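PDB 5NL8: ubiquitin-conjugating enzyme E2-21 kDa from Pichia angusta, which acts as an E2 enzyme that passes ubiquitin on to other proteins and is probably needed for peroxisome biogenesis. Local coordinates for residues Leu65-Pro70 with Pro78-Val83. Numbering follows the deposited sequence.
Sequences LEIDIP and PKIKFV
Leu65 lays its CD2 methyl over one face of the Phe82 ring, 3.6 Å from the ring centroid and 15° off the normal, which meets the geometry of a CH-pi contact. The first torsion of the leucine (chi1 -60°) sets CG beside the backbone N and, with CD1 anti to CA, CD2 is the methyl turned to the ring. Leu139 of helix 135-147 also touches the leucine, while Met108 and Ile120 touch the phenylalanine. With the ring of Phe82 cut back to an alanine, the Leu65 methyl would probably lose its aromatic face and a gap would be likely to open beside Met108 and Ile120. Glu66 and Lys81 form the adjoining hydrogen-bonded pair: Glu66 N reaches Lys81 O at 2.9 Å (172° at the hydrogen), and Lys81 N returns a bond to Glu66 O at 3.0 Å. Asp68 and Lys79 repeat this reciprocal pair of hydrogen bonds; the alternating pairs show antiparallel pairing of the consecutive strands 62-68 and 79-82, a beta hairpin in the four-stranded meander of the UBC fold. On the face opposite Leu65, both Glu66 and Lys81 extend alongside each other. Lys81 CE lies 3.6 Å from Glu66 OE1, yet Lys81 NZ stays 4.1 Å from that oxygen, beyond a salt bridge; Glu66 OE2 instead pairs with Arg45. Back on the Leu65 face, Ile67 CG1 packs against Ile80 CG1 at 3.9 Å, and Ile67 CG2 meets CB of Pro78, the residue just before strand 79-82, at 3.7 Å.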
loop_
_atom_site.group_PDB
_atom_site.type_symbol
_atom_site.label_atom_id
_atom_site.label_comp_id
_atom_site.label_asym_id
_atom_site.label_seq_id
_atom_site.Cartn_x
_atom_site.Cartn_y
_atom_site.Cartn_z
ATOM N N LEU A 65 -3.361 3.465 1.279
ATOM C CA LEU A 65 -3.957 2.147 1.417
ATOM C C LEU A 65 -5.192 2.216 2.296
ATOM O O LEU A 65 -5.266 3.032 3.220
ATOM C CB LEU A 65 -2.963 1.157 2.026
ATOM C CG LEU A 65 -1.641 0.856 1.327
ATOM C CD1 LEU A 65 -0.787 0.001 2.239
ATOM C CD2 LEU A 65 -1.877 0.148 0.009
ATOM N N GLU A 66 -6.150 1.344 2.004
ATOM C CA GLU A 66 -7.306 1.148 2.862
ATOM C C GLU A 66 -7.336 -0.299 3.351
ATOM O O GLU A 66 -7.126 -1.243 2.575
ATOM C CB GLU A 66 -8.597 1.503 2.128
ATOM C CG GLU A 66 -9.852 1.253 2.942
ATOM C CD GLU A 66 -11.107 1.710 2.230
ATOM O OE1 GLU A 66 -11.048 2.733 1.513
ATOM O OE2 GLU A 66 -12.152 1.045 2.380
ATOM N N ILE A 67 -7.587 -0.458 4.648
ATOM C CA ILE A 67 -7.510 -1.751 5.309
ATOM C C ILE A 67 -8.800 -2.076 6.053
ATOM O O ILE A 67 -9.231 -1.329 6.922
ATOM C CB ILE A 67 -6.344 -1.797 6.308
ATOM C CG1 ILE A 67 -5.030 -1.439 5.612
ATOM C CG2 ILE A 67 -6.244 -3.168 6.953
ATOM C CD1 ILE A 67 -4.082 -0.650 6.490
ATOM N N ASP A 68 -9.409 -3.201 5.701
ATOM C CA ASP A 68 -10.614 -3.670 6.367
ATOM C C ASP A 68 -10.284 -4.861 7.261
ATOM O O ASP A 68 -9.662 -5.830 6.817
ATOM C CB ASP A 68 -11.685 -4.043 5.341
ATOM C CG ASP A 68 -12.123 -2.855 4.497
ATOM O OD1 ASP A 68 -11.310 -1.928 4.298
ATOM O OD2 ASP A 68 -13.283 -2.846 4.036
ATOM N N ILE A 69 -10.697 -4.766 8.521
ATOM C CA ILE A 69 -10.393 -5.776 9.529
ATOM C C ILE A 69 -11.565 -6.731 9.731
ATOM O O ILE A 69 -12.689 -6.289 9.951
ATOM C CB ILE A 69 -10.043 -5.121 10.883
ATOM C CG1 ILE A 69 -8.857 -4.167 10.727
ATOM C CG2 ILE A 69 -9.761 -6.175 11.936
ATOM C CD1 ILE A 69 -7.588 -4.833 10.239
ATOM N N PRO A 70 -11.304 -8.046 9.651
ATOM C CA PRO A 70 -12.349 -9.046 9.895
ATOM C C PRO A 70 -12.733 -9.126 11.369
ATOM O O PRO A 70 -11.954 -8.715 12.227
ATOM C CB PRO A 70 -11.703 -10.351 9.425
ATOM C CG PRO A 70 -10.241 -10.123 9.608
ATOM C CD PRO A 70 -10.020 -8.668 9.285
ATOM N N PRO A 78 -6.205 -9.147 7.408
ATOM C CA PRO A 78 -6.930 -7.968 6.920
ATOM C C PRO A 78 -7.070 -7.994 5.405
ATOM O O PRO A 78 -6.210 -8.561 4.730
ATOM C CB PRO A 78 -6.045 -6.794 7.357
ATOM C CG PRO A 78 -5.120 -7.354 8.396
ATOM C CD PRO A 78 -4.922 -8.788 8.036
ATOM N N LYS A 79 -8.137 -7.400 4.882
ATOM C CA LYS A 79 -8.258 -7.194 3.445
ATOM C C LYS A 79 -7.718 -5.809 3.124
ATOM O O LYS A 79 -8.083 -4.832 3.769
ATOM C CB LYS A 79 -9.708 -7.339 2.978
ATOM C CG LYS A 79 -10.224 -8.771 2.989
ATOM C CD LYS A 79 -11.656 -8.848 2.485
ATOM C CE LYS A 79 -12.249 -10.231 2.713
ATOM N NZ LYS A 79 -13.737 -10.221 2.613
ATOM N N ILE A 80 -6.832 -5.721 2.141
ATOM C CA ILE A 80 -6.142 -4.466 1.889
ATOM C C ILE A 80 -6.213 -4.079 0.419
ATOM O O ILE A 80 -6.099 -4.933 -0.461
ATOM C CB ILE A 80 -4.671 -4.555 2.355
ATOM C CG1 ILE A 80 -4.628 -4.895 3.846
ATOM C CG2 ILE A 80 -3.928 -3.263 2.073
ATOM C CD1 ILE A 80 -3.248 -4.979 4.442
ATOM N N LYS A 81 -6.426 -2.793 0.156
ATOM C CA LYS A 81 -6.440 -2.306 -1.218
ATOM C C LYS A 81 -5.716 -0.971 -1.349
ATOM O O LYS A 81 -5.650 -0.196 -0.397
ATOM C CB LYS A 81 -7.880 -2.167 -1.731
ATOM C CG LYS A 81 -8.652 -0.993 -1.134
ATOM C CD LYS A 81 -10.009 -0.806 -1.808
ATOM C CE LYS A 81 -10.722 0.436 -1.283
ATOM N NZ LYS A 81 -12.077 0.610 -1.878
ATOM N N PHE A 82 -5.167 -0.712 -2.534
ATOM C CA PHE A 82 -4.629 0.604 -2.858
ATOM C C PHE A 82 -5.757 1.584 -3.164
ATOM O O PHE A 82 -6.776 1.210 -3.748
ATOM C CB PHE A 82 -3.673 0.527 -4.052
ATOM C CG PHE A 82 -2.327 -0.038 -3.715
ATOM C CD1 PHE A 82 -2.109 -1.407 -3.733
ATOM C CD2 PHE A 82 -1.278 0.799 -3.376
ATOM C CE1 PHE A 82 -0.867 -1.930 -3.417
ATOM C CE2 PHE A 82 -0.034 0.282 -3.054
ATOM C CZ PHE A 82 0.172 -1.084 -3.076
ATOM N N VAL A 83 -5.570 2.837 -2.767
ATOM C CA VAL A 83 -6.519 3.894 -3.099
ATOM C C VAL A 83 -6.279 4.381 -4.527
ATOM O O VAL A 83 -5.271 5.025 -4.814
ATOM C CB VAL A 83 -6.414 5.082 -2.127
ATOM C CG1 VAL A 83 -7.337 6.212 -2.566
ATOM C CG2 VAL A 83 -6.735 4.638 -0.702
#